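Ferric vibriobactin ABC transporter, periplasmic ferric vibriobactin-binding protein (Vibrio cholerae, PDB 3R5T) binds the iron-loaded siderophore ferric vibriobactin in the periplasm and probably delivers it to an ABC transporter for uptake into the cell. Local coordinates at residues A[24-29]-A[87-92]; A[176-181]-A[214-219]. All blocks are in the same frame, centred on the assembly; numbering follows the deposited sequence.

Contact 1. Residues A[24-29]-A[87-92]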
ATOM      1  N   LYS A  24     -22.241  -8.086   4.007  1.00 16.49           N
ATOM      2  CA  LYS A  24     -22.013  -8.285   5.433  1.00 15.41           C
ATOM      3  C   LYS A  24     -20.947  -9.364   5.718  1.00 16.84           C
ATOM      4  O   LYS A  24     -20.514  -9.536   6.859  1.00 19.98           O
ATOM      5  CB  LYS A  24     -23.334  -8.644   6.127  1.00 21.64           C
ATOM      6  CG  LYS A  24     -24.401  -7.546   6.003  1.00 22.40           C
ATOM      7  CD  LYS A  24     -23.942  -6.272   6.707  1.00 22.60           C
ATOM      8  CE  LYS A  24     -24.796  -5.041   6.349  1.00 30.34           C
ATOM      9  NZ  LYS A  24     -26.239  -5.221   6.665  1.00 34.47           N
ATOM     10  N   ARG A  25     -20.517 -10.084   4.684  1.00 15.59           N
ATOM     11  CA  ARG A  25     -19.550 -11.166   4.864  1.00 16.35           C
ATOM     12  C   ARG A  25     -18.557 -11.081   3.728  1.00 18.30           C
ATOM     13  O   ARG A  25     -18.683 -11.788   2.729  1.00 18.64           O
ATOM     14  CB  ARG A  25     -20.233 -12.547   4.865  1.00 17.51           C
ATOM     15  CG  ARG A  25     -21.239 -12.757   5.988  1.00 21.91           C
ATOM     16  CD  ARG A  25     -20.628 -13.503   7.172  1.00 26.89           C
ATOM     17  NE  ARG A  25     -19.986 -14.774   6.815  1.00 23.80           N
ATOM     18  CZ  ARG A  25     -19.067 -15.362   7.573  1.00 25.03           C
ATOM     19  NH1 ARG A  25     -18.721 -14.806   8.724  1.00 25.43           N
ATOM     20  NH2 ARG A  25     -18.502 -16.507   7.196  1.00 29.53           N
ATOM     21  N   ILE A  26     -17.583 -10.192   3.873  1.00 17.76           N
ATOM     22  CA  ILE A  26     -16.664  -9.892   2.778  1.00 16.89           C
ATOM     23  C   ILE A  26     -15.420 -10.779   2.852  1.00 15.48           C
ATOM     24  O   ILE A  26     -14.814 -10.905   3.908  1.00 15.97           O
ATOM     25  CB  ILE A  26     -16.216  -8.413   2.816  1.00 16.16           C
ATOM     26  CG1 ILE A  26     -17.425  -7.467   2.789  1.00 14.22           C
ATOM     27  CG2 ILE A  26     -15.254  -8.120   1.678  1.00 16.15           C
ATOM     28  CD1 ILE A  26     -17.123  -6.056   3.273  1.00 14.81           C
ATOM     29  N   LEU A  27     -15.050 -11.365   1.716  1.00 17.03           N
ATOM     30  CA  LEU A  27     -13.866 -12.224   1.619  1.00 15.36           C
ATOM     31  C   LEU A  27     -12.843 -11.556   0.710  1.00 16.27           C
ATOM     32  O   LEU A  27     -13.130 -11.257  -0.452  1.00 16.73           O
ATOM     33  CB  LEU A  27     -14.243 -13.611   1.061  1.00 14.09           C
ATOM     34  CG  LEU A  27     -13.135 -14.666   1.105  1.00 15.10           C
ATOM     35  CD1 LEU A  27     -13.709 -16.040   1.360  1.00 16.49           C
ATOM     36  CD2 LEU A  27     -12.343 -14.619  -0.173  1.00 16.45           C
ATOM     37  N   SER A  28     -11.649 -11.312   1.239  1.00 14.16           N
ATOM     38  CA  SER A  28     -10.617 -10.691   0.427  1.00 14.46           C
ATOM     39  C   SER A  28      -9.650 -11.713  -0.128  1.00 15.59           C
ATOM     40  O   SER A  28      -9.107 -12.539   0.626  1.00 15.63           O
ATOM     41  CB  SER A  28      -9.831  -9.665   1.237  1.00 15.15           C
ATOM     42  OG  SER A  28      -8.762  -9.175   0.449  1.00 15.06           O
ATOM     43  N   THR A  29      -9.457 -11.683  -1.445  1.00 16.42           N
ATOM     44  CA  THR A  29      -8.475 -12.568  -2.076  1.00 15.74           C
ATOM     45  C   THR A  29      -7.107 -11.922  -2.259  1.00 16.19           C
ATOM     46  O   THR A  29      -6.204 -12.553  -2.819  1.00 16.41           O
ATOM     47  CB  THR A  29      -8.940 -13.099  -3.461  1.00 15.15           C
ATOM     48  OG1 THR A  29      -8.950 -12.031  -4.425  1.00 14.76           O
ATOM     49  CG2 THR A  29     -10.341 -13.707  -3.368  1.00 15.60           C
ATOM     50  N   PRO A  87     -19.329 -16.117   1.575  1.00 20.65           N
ATOM     51  CA  PRO A  87     -19.234 -14.656   1.509  1.00 18.49           C
ATOM     52  C   PRO A  87     -20.356 -14.074   0.662  1.00 20.16           C
ATOM     53  O   PRO A  87     -20.979 -14.782  -0.137  1.00 20.29           O
ATOM     54  CB  PRO A  87     -17.886 -14.436   0.827  1.00 16.89           C
ATOM     55  CG  PRO A  87     -17.721 -15.650  -0.046  1.00 20.26           C
ATOM     56  CD  PRO A  87     -18.345 -16.783   0.699  1.00 21.04           C
ATOM     57  N   ASP A  88     -20.622 -12.784   0.835  1.00 20.04           N
ATOM     58  CA  ASP A  88     -21.536 -12.075  -0.052  1.00 20.92           C
ATOM     59  C   ASP A  88     -20.838 -10.987  -0.871  1.00 18.22           C
ATOM     60  O   ASP A  88     -21.480 -10.233  -1.608  1.00 22.65           O
ATOM     61  CB  ASP A  88     -22.746 -11.513   0.705  1.00 21.78           C
ATOM     62  CG  ASP A  88     -22.364 -10.591   1.857  1.00 19.65           C
ATOM     63  OD1 ASP A  88     -21.169 -10.230   2.003  1.00 19.06           O
ATOM     64  OD2 ASP A  88     -23.295 -10.216   2.613  1.00 19.61           O
ATOM     65  N   LEU A  89     -19.521 -10.909  -0.739  1.00 15.69           N
ATOM     66  CA  LEU A  89     -18.719 -10.076  -1.630  1.00 16.92           C
ATOM     67  C   LEU A  89     -17.315 -10.653  -1.622  1.00 16.47           C
ATOM     68  O   LEU A  89     -16.770 -10.907  -0.563  1.00 18.63           O
ATOM     69  CB  LEU A  89     -18.675  -8.617  -1.161  1.00 17.28           C
ATOM     70  CG  LEU A  89     -17.883  -7.664  -2.071  1.00 17.18           C
ATOM     71  CD1 LEU A  89     -18.593  -7.450  -3.408  1.00 21.09           C
ATOM     72  CD2 LEU A  89     -17.643  -6.323  -1.389  1.00 15.38           C
ATOM     73  N   ILE A  90     -16.730 -10.809  -2.804  1.00 14.56           N
ATOM     74  CA  ILE A  90     -15.350 -11.279  -2.932  1.00 16.60           C
ATOM     75  C   ILE A  90     -14.528 -10.190  -3.612  1.00 17.75           C
ATOM     76  O   ILE A  90     -14.926  -9.680  -4.663  1.00 18.42           O
ATOM     77  CB  ILE A  90     -15.280 -12.596  -3.757  1.00 17.39           C
ATOM     78  CG1 ILE A  90     -16.046 -13.707  -3.040  1.00 17.85           C
ATOM     79  CG2 ILE A  90     -13.823 -13.036  -3.978  1.00 18.52           C
ATOM     80  CD1 ILE A  90     -16.331 -14.925  -3.909  1.00 18.98           C
ATOM     81  N   VAL A  91     -13.399  -9.816  -3.003  1.00 15.17           N
ATOM     82  CA  VAL A  91     -12.580  -8.730  -3.533  1.00 15.57           C
ATOM     83  C   VAL A  91     -11.287  -9.240  -4.127  1.00 15.44           C
ATOM     84  O   VAL A  91     -10.613 -10.081  -3.522  1.00 15.47           O
ATOM     85  CB  VAL A  91     -12.262  -7.669  -2.456  1.00 15.75           C
ATOM     86  CG1 VAL A  91     -11.577  -6.474  -3.095  1.00 15.58           C
ATOM     87  CG2 VAL A  91     -13.542  -7.247  -1.734  1.00 15.75           C
ATOM     88  N   VAL A  92     -10.987  -8.762  -5.332  1.00 16.07           N
ATOM     89  CA  VAL A  92      -9.839  -9.216  -6.119  1.00 14.83           C
ATOM     90  C   VAL A  92      -9.008  -8.021  -6.558  1.00 13.88           C
ATOM     91  O   VAL A  92      -9.557  -6.970  -6.858  1.00 14.83           O
ATOM     92  CB  VAL A  92     -10.322  -9.995  -7.382  1.00 15.69           C
ATOM     93  CG1 VAL A  92      -9.159 -10.519  -8.190  1.00 16.67           C
ATOM     94  CG2 VAL A  92     -11.247 -11.157  -7.008  1.00 16.59           C
TER

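Contact 2. Residues A[176-181]-A[214-219]. With VBN ((4S,5R)-N-{3-[(2,3-dihydroxybenzoyl)amino]propyl}-2-(2,3-dihydroxyphenyl)-N-[3-({[(4S,5R)-2-(2,3-dihydroxyphenyl)-5-met hyl-4,5-dihydro-1,3-oxazol-4-yl]carbonyl}amino)propyl]-5-methyl-4,5-dihydro-1,3-oxazole-4-carboxamide), chain B.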
ATOM      1  N   VAL A 176      17.003  -6.818 -10.429  1.00 14.06           N
ATOM      2  CA  VAL A 176      16.115  -5.720 -10.758  1.00 17.74           C
ATOM      3  C   VAL A 176      15.666  -5.067  -9.454  1.00 14.09           C
ATOM      4  O   VAL A 176      15.193  -5.742  -8.542  1.00 16.43           O
ATOM      5  CB  VAL A 176      14.896  -6.209 -11.582  1.00 17.29           C
ATOM      6  CG1 VAL A 176      13.777  -5.157 -11.579  1.00 16.33           C
ATOM      7  CG2 VAL A 176      15.338  -6.563 -13.001  1.00 16.94           C
ATOM      8  N   ASN A 177      15.828  -3.747  -9.358  1.00 16.10           N
ATOM      9  CA  ASN A 177      15.387  -2.983  -8.196  1.00 14.89           C
ATOM     10  C   ASN A 177      14.170  -2.155  -8.601  1.00 15.52           C
ATOM     11  O   ASN A 177      13.715  -2.226  -9.747  1.00 15.25           O
ATOM     12  CB  ASN A 177      16.512  -2.056  -7.713  1.00 16.13           C
ATOM     13  CG  ASN A 177      17.634  -2.807  -6.970  1.00 17.29           C
ATOM     14  OD1 ASN A 177      17.847  -2.573  -5.776  1.00 16.28           O
ATOM     15  ND2 ASN A 177      18.344  -3.715  -7.665  1.00 17.44           N
ATOM     16  N   ALA A 178      13.652  -1.324  -7.710  1.00 13.84           N
ATOM     17  CA  ALA A 178      12.465  -0.556  -8.094  1.00 15.97           C
ATOM     18  C   ALA A 178      12.389   0.797  -7.419  1.00 15.57           C
ATOM     19  O   ALA A 178      12.925   0.986  -6.323  1.00 16.52           O
ATOM     20  CB  ALA A 178      11.186  -1.357  -7.849  1.00 15.46           C
ATOM     21  N   VAL A 179      11.725   1.741  -8.088  1.00 15.94           N
ATOM     22  CA  VAL A 179      11.622   3.104  -7.587  1.00 14.74           C
ATOM     23  C   VAL A 179      10.174   3.597  -7.687  1.00 12.90           C
ATOM     24  O   VAL A 179       9.536   3.474  -8.733  1.00 14.77           O
ATOM     25  CB  VAL A 179      12.549   4.051  -8.382  1.00 15.94           C
ATOM     26  CG1 VAL A 179      12.450   5.480  -7.850  1.00 15.25           C
ATOM     27  CG2 VAL A 179      14.006   3.558  -8.356  1.00 17.23           C
ATOM     28  N   ALA A 180       9.672   4.187  -6.611  1.00 14.98           N
ATOM     29  CA  ALA A 180       8.266   4.618  -6.589  1.00 16.34           C
ATOM     30  C   ALA A 180       7.914   5.668  -7.638  1.00 16.44           C
ATOM     31  O   ALA A 180       8.682   6.601  -7.892  1.00 16.67           O
ATOM     32  CB  ALA A 180       7.844   5.136  -5.179  1.00 13.34           C
ATOM     33  N   LYS A 181       6.724   5.515  -8.215  1.00 15.14           N
ATOM     34  CA  LYS A 181       6.200   6.434  -9.223  1.00 15.86           C
ATOM     35  C   LYS A 181       5.190   7.381  -8.591  1.00 15.70           C
ATOM     36  O   LYS A 181       4.669   7.113  -7.503  1.00 16.04           O
ATOM     37  CB  LYS A 181       5.571   5.644 -10.380  1.00 15.93           C
ATOM     38  CG  LYS A 181       6.601   4.845 -11.182  1.00 16.96           C
ATOM     39  CD  LYS A 181       5.959   3.901 -12.187  1.00 19.88           C
ATOM     40  CE  LYS A 181       4.984   4.626 -13.083  1.00 26.17           C
ATOM     41  NZ  LYS A 181       4.607   3.767 -14.236  1.00 28.12           N
ATOM     42  N   PHE A 214       5.594   1.025  -8.665  1.00 15.67           N
ATOM     43  CA  PHE A 214       7.039   1.201  -8.687  1.00 17.10           C
ATOM     44  C   PHE A 214       7.549   0.821 -10.061  1.00 16.14           C
ATOM     45  O   PHE A 214       7.150  -0.214 -10.610  1.00 16.25           O
ATOM     46  CB  PHE A 214       7.726   0.296  -7.646  1.00 15.29           C
ATOM     47  CG  PHE A 214       7.625   0.795  -6.220  1.00 13.91           C
ATOM     48  CD1 PHE A 214       8.753   1.217  -5.537  1.00 13.30           C
ATOM     49  CD2 PHE A 214       6.401   0.836  -5.572  1.00 13.56           C
ATOM     50  CE1 PHE A 214       8.655   1.664  -4.221  1.00 13.61           C
ATOM     51  CE2 PHE A 214       6.302   1.292  -4.259  1.00 14.38           C
ATOM     52  CZ  PHE A 214       7.435   1.719  -3.595  1.00 15.68           C
ATOM     53  N   LEU A 215       8.460   1.627 -10.599  1.00 13.34           N
ATOM     54  CA  LEU A 215       9.116   1.301 -11.856  1.00 14.80           C
ATOM     55  C   LEU A 215      10.195   0.282 -11.527  1.00 15.65           C
ATOM     56  O   LEU A 215      11.084   0.557 -10.706  1.00 15.04           O
ATOM     57  CB  LEU A 215       9.765   2.545 -12.488  1.00 14.66           C
ATOM     58  CG  LEU A 215      10.272   2.354 -13.922  1.00 17.77           C
ATOM     59  CD1 LEU A 215       9.115   2.134 -14.869  1.00 20.43           C
ATOM     60  CD2 LEU A 215      11.062   3.566 -14.384  1.00 17.10           C
ATOM     61  N   ARG A 216      10.122  -0.894 -12.153  1.00 16.91           N
ATOM     62  CA  ARG A 216      11.165  -1.898 -12.018  1.00 16.10           C
ATOM     63  C   ARG A 216      12.293  -1.559 -12.985  1.00 17.20           C
ATOM     64  O   ARG A 216      12.042  -1.294 -14.163  1.00 22.37           O
ATOM     65  CB  ARG A 216      10.602  -3.290 -12.295  1.00 14.86           C
ATOM     66  CG  ARG A 216       9.977  -3.953 -11.091  1.00 17.05           C
ATOM     67  CD  ARG A 216       8.792  -3.207 -10.537  1.00 12.66           C
ATOM     68  NE  ARG A 216       7.995  -4.130  -9.735  1.00 13.21           N
ATOM     69  CZ  ARG A 216       6.814  -3.850  -9.205  1.00 14.28           C
ATOM     70  NH1 ARG A 216       6.281  -2.638  -9.333  1.00 14.22           N
ATOM     71  NH2 ARG A 216       6.181  -4.788  -8.505  1.00 15.92           N
ATOM     72  N   ILE A 217      13.533  -1.569 -12.488  1.00 17.05           N
ATOM     73  CA  ILE A 217      14.674  -1.076 -13.260  1.00 15.97           C
ATOM     74  C   ILE A 217      15.924  -1.956 -13.070  1.00 18.00           C
ATOM     75  O   ILE A 217      16.108  -2.557 -12.013  1.00 19.17           O
ATOM     76  CB  ILE A 217      15.019   0.393 -12.863  1.00 18.73           C
ATOM     77  CG1 ILE A 217      15.524   0.445 -11.416  1.00 19.52           C
ATOM     78  CG2 ILE A 217      13.808   1.325 -13.072  1.00 20.21           C
ATOM     79  CD1 ILE A 217      16.019   1.800 -10.969  1.00 17.82           C
ATOM     80  N   HIS A 218      16.795  -2.003 -14.080  1.00 18.33           N
ATOM     81  CA  HIS A 218      18.114  -2.593 -13.880  1.00 19.49           C
ATOM     82  C   HIS A 218      18.820  -1.842 -12.756  1.00 21.66           C
ATOM     83  O   HIS A 218      18.664  -0.617 -12.609  1.00 19.59           O
ATOM     84  CB  HIS A 218      18.963  -2.540 -15.143  1.00 21.42           C
ATOM     85  CG  HIS A 218      18.439  -3.375 -16.267  1.00 24.70           C
ATOM     86  ND1 HIS A 218      18.848  -3.201 -17.571  1.00 30.42           N
ATOM     87  CD2 HIS A 218      17.543  -4.389 -16.286  1.00 25.95           C
ATOM     88  CE1 HIS A 218      18.228  -4.073 -18.346  1.00 32.89           C
ATOM     89  NE2 HIS A 218      17.427  -4.802 -17.592  1.00 29.52           N
ATOM     90  N   TYR A 219      19.585  -2.593 -11.969  1.00 21.10           N
ATOM     91  CA  TYR A 219      20.310  -2.078 -10.817  1.00 22.03           C
ATOM     92  C   TYR A 219      21.100  -0.809 -11.120  1.00 21.88           C
ATOM     93  O   TYR A 219      21.076   0.135 -10.331  1.00 21.14           O
ATOM     94  CB  TYR A 219      21.268  -3.156 -10.325  1.00 21.24           C
ATOM     95  CG  TYR A 219      22.265  -2.707  -9.283  1.00 19.42           C
ATOM     96  CD1 TYR A 219      23.614  -2.596  -9.597  1.00 19.26           C
ATOM     97  CD2 TYR A 219      21.866  -2.394  -7.992  1.00 17.98           C
ATOM     98  CE1 TYR A 219      24.543  -2.213  -8.656  1.00 21.94           C
ATOM     99  CE2 TYR A 219      22.791  -1.991  -7.036  1.00 19.95           C
ATOM    100  CZ  TYR A 219      24.123  -1.892  -7.384  1.00 20.87           C
ATOM    101  OH  TYR A 219      25.060  -1.522  -6.457  1.00 22.88           O
TER
HETATM  102  C   VBN B   1       8.427  -9.742  -5.947  1.00 20.18           C
HETATM  103  N   VBN B   1       5.922  -9.475  -6.219  1.00 17.13           N
HETATM  104  O   VBN B   1       8.661  -9.197  -6.974  1.00 19.18           O
HETATM  105  CA  VBN B   1       7.017 -10.193  -5.590  1.00 19.99           C
HETATM  106  CB  VBN B   1       6.691 -11.676  -6.008  1.00 21.71           C
HETATM  107  CAB VBN B   1       6.049  -9.060   2.304  1.00 20.62           C
HETATM  108  OAC VBN B   1      10.928  -4.890  -5.081  1.00 20.17           O
HETATM  109  OAD VBN B   1       7.201 -11.710  -1.252  1.00 19.30           O
HETATM  110  OAF VBN B   1       4.941  -5.477  -5.291  1.00 15.06           O
HETATM  111  OAG VBN B   1       3.170  -6.480  -9.519  1.00 16.45           O
HETATM  112  OAH VBN B   1       3.144  -7.930  -5.279  1.00 14.35           O
HETATM  113  OAI VBN B   1       7.221  -6.848  -5.367  1.00 16.62           O
HETATM  114  OAJ VBN B   1       4.774  -7.460  -7.551  1.00 13.91           O
HETATM  115  OAK VBN B   1       5.195  -8.420  -3.568  1.00 14.83           O
HETATM  116  CAL VBN B   1       7.387  -2.655  -5.083  1.00 16.82           C
HETATM  117  CAM VBN B   1       3.334 -10.106 -10.361  1.00 20.99           C
HETATM  118  CAN VBN B   1       1.312  -8.927  -2.202  1.00 14.64           C
HETATM  119  CAO VBN B   1       6.131  -3.347  -5.146  1.00 15.82           C
HETATM  120  CAP VBN B   1       2.981  -8.728 -10.427  1.00 18.90           C
HETATM  121  CAQ VBN B   1       1.536  -8.467  -3.541  1.00 13.51           C
HETATM  122  CAR VBN B   1       8.630  -3.387  -5.128  1.00 18.33           C
HETATM  123  CAS VBN B   1       4.185 -10.579  -9.352  1.00 19.79           C
HETATM  124  CAT VBN B   1       2.405  -9.240  -1.353  1.00 15.99           C
HETATM  125  CAU VBN B   1      11.578  -8.695  -5.208  1.00 20.51           C
HETATM  126  CAV VBN B   1      10.427 -11.016  -2.866  1.00 19.77           C
HETATM  127  CAW VBN B   1      11.219  -7.496  -6.101  1.00 18.84           C
HETATM  128  CAX VBN B   1      10.068 -11.542  -1.457  1.00 20.46           C
HETATM  129  CAY VBN B   1      10.888 -10.014  -5.563  1.00 18.93           C
HETATM  130  CAZ VBN B   1       9.240 -10.909  -3.838  1.00 18.41           C
HETATM  131  NBB VBN B   1       9.947  -6.831  -5.827  1.00 15.34           N
HETATM  132  NBC VBN B   1       9.205 -10.596  -0.752  1.00 20.29           N
HETATM  133  NBD VBN B   1       6.143  -8.901  -1.178  1.00 18.28           N
HETATM  134  OBF VBN B   1       4.619  -9.799   0.360  1.00 16.84           O
HETATM  135  CBG VBN B   1       9.933  -5.476  -5.326  1.00 19.44           C
HETATM  136  CBH VBN B   1       7.750 -10.776  -0.743  1.00 19.50           C
HETATM  137  CBJ VBN B   1       5.707 -10.161  -7.467  1.00 18.37           C
HETATM  138  CBK VBN B   1       6.122  -4.768  -5.250  1.00 15.62           C
HETATM  139  CBL VBN B   1       3.492  -7.824  -9.478  1.00 16.86           C
HETATM  140  CBM VBN B   1       2.848  -8.332  -3.987  1.00 13.84           C
HETATM  141  CBN VBN B   1       7.294  -5.465  -5.300  1.00 16.50           C
HETATM  142  CBO VBN B   1       4.302  -8.287  -8.524  1.00 15.74           C
HETATM  143  CBP VBN B   1       3.898  -8.636  -3.163  1.00 14.65           C
HETATM  144  CBQ VBN B   1       8.601  -4.740  -5.232  1.00 18.60           C
HETATM  145  CBR VBN B   1       4.644  -9.715  -8.440  1.00 17.09           C
HETATM  146  CBS VBN B   1       3.668  -9.086  -1.787  1.00 15.58           C
HETATM  147  CBU VBN B   1       5.945  -9.893   1.038  1.00 18.19           C
HETATM  148  CBW VBN B   1       4.864  -9.509  -0.982  1.00 17.56           C
HETATM  149  CBX VBN B   1       6.959  -9.602  -0.177  1.00 18.78           C
HETATM  150  NBY VBN B   1       9.514 -10.176  -5.077  1.00 20.43           N
HETATM  151  OG1 VBN B   1       6.021 -11.530  -7.335  1.00 21.39           O
HETATM  152  CG2 VBN B   1       6.057 -12.595  -4.976  1.00 23.10           C

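Contact 1. Residues A[24-29]-A[87-92]
Asp-88 reaches across to the backbone of Lys-24 and Arg-25, just ahead of strand 26-28. Its CB carries CG into the position between backbone N and carbonyl carbon (chi1 56°), which turns the carboxylate toward Lys-24 and Arg-25. CG lies 3.3 Å from Lys-24 N. At the tip, OD2 accepts from Lys-24 N at 2.8 Å through its syn lone pair, in a nearly straight bond. OD1 accepts from Arg-25 N, which comes from above the carboxylate plane, 35° out of it. The amide of Asp-88 donates back to Arg-25 O, so side chain and backbone of Asp-88 together hold the 24-25 backbone by three hydrogen bonds. Arg-25 sends its own NH2 to Glu-85 O.

Strands 26-28 and 89-93 then run side by side as parallel neighbours in the five-stranded sheet of the N-terminal lobe, an alpha/beta lobe of a class III-type periplasmic binding protein. The ladder is Leu-27 N to Leu-89 O, Val-91 N to Leu-27 O, and Thr-29 N to Val-91 O. The hydroxyl of Thr-29 also donates to Val-91 O, at 2.7 Å, so this carbonyl takes two bonds. Thr-29 CG2 packs on Ile-90 CG2 at 3.6 Å. On that same face Leu-27 CB meets Pro-87 CB at 3.7 Å, next to helix 79-85. On the other face Ile-26 CG2 touches Val-91 CG2 at 3.9 Å.

Contact 2. Residues A[176-181]-A[214-219]
Phe-214 lays one face of its ring against Ala-180 and the other against vibriobactin. Ala-180 CB sits 3.9 Å from the ring centroid, 20° off the normal, a CH-pi contact. On the opposite face ligand atom CAL lies 3.6 Å above the ring plane, toward the rim. CG stands anti to the carbonyl carbon (chi1 -77°), which brings CD1 to within 3.3 Å of Ala-180 N. His-186 adds an edge-to-face ring contact.

Arg-216 lies on the same face of the sheet as Phe-214, Ala-178 and Ala-180. Its CD passes 4.0 Å from Ala-178 CB. One face of its guanidinium turns, somewhat tilted, to the catechol ring of CAL and CBQ, the same ring that meets Phe-214. At its edge NH2 lies 3.2 Å from OAJ of another catechol. NH1 donates to Phe-214 O at 2.9 Å, in the guanidinium plane, and forms a salt bridge with Asp-213. These two partners help to fix the rotation of the group.

Strands 177-180 and 214-217 are antiparallel, and 214-217 is the outermost strand of the mixed sheet in the C-terminal lobe. Two hydrogen-bonded pairs, Asn-177 with Ile-217 and Val-179 with Leu-215, join them by four backbone bonds. On the face away from the ligand Val-179 CG2 meets Ile-217 CD1 at 3.7 Å. Lys-181 hydrogen-bonds through NZ to His-211 O. Asn-177 ND2 lies at the edge of the Tyr-219 ring; its amide is held by hydrogen bonds from His-171 N to OD1 and from ND2 to Gly-172 O.

Contact 1 and contact 2 belong to the two lobes that enclose ferric vibriobactin. Their centres are about 32 Å apart, on opposite sides of the centre of the chain, and their nearest atoms are about 16 Å apart. Contact 2 forms part of the pocket wall: the side chain of Arg-216 comes to about 4 Å from the ferric ion. Contact 1 stays in the interior of the N-terminal lobe, with the side chain of Ser-28 about 10 Å from the ligand. The pocket draws on both lobes, since Gln-52 and Ala-97 hydrogen-bond to the siderophore as well as Ser-169, His-171 and Arg-269.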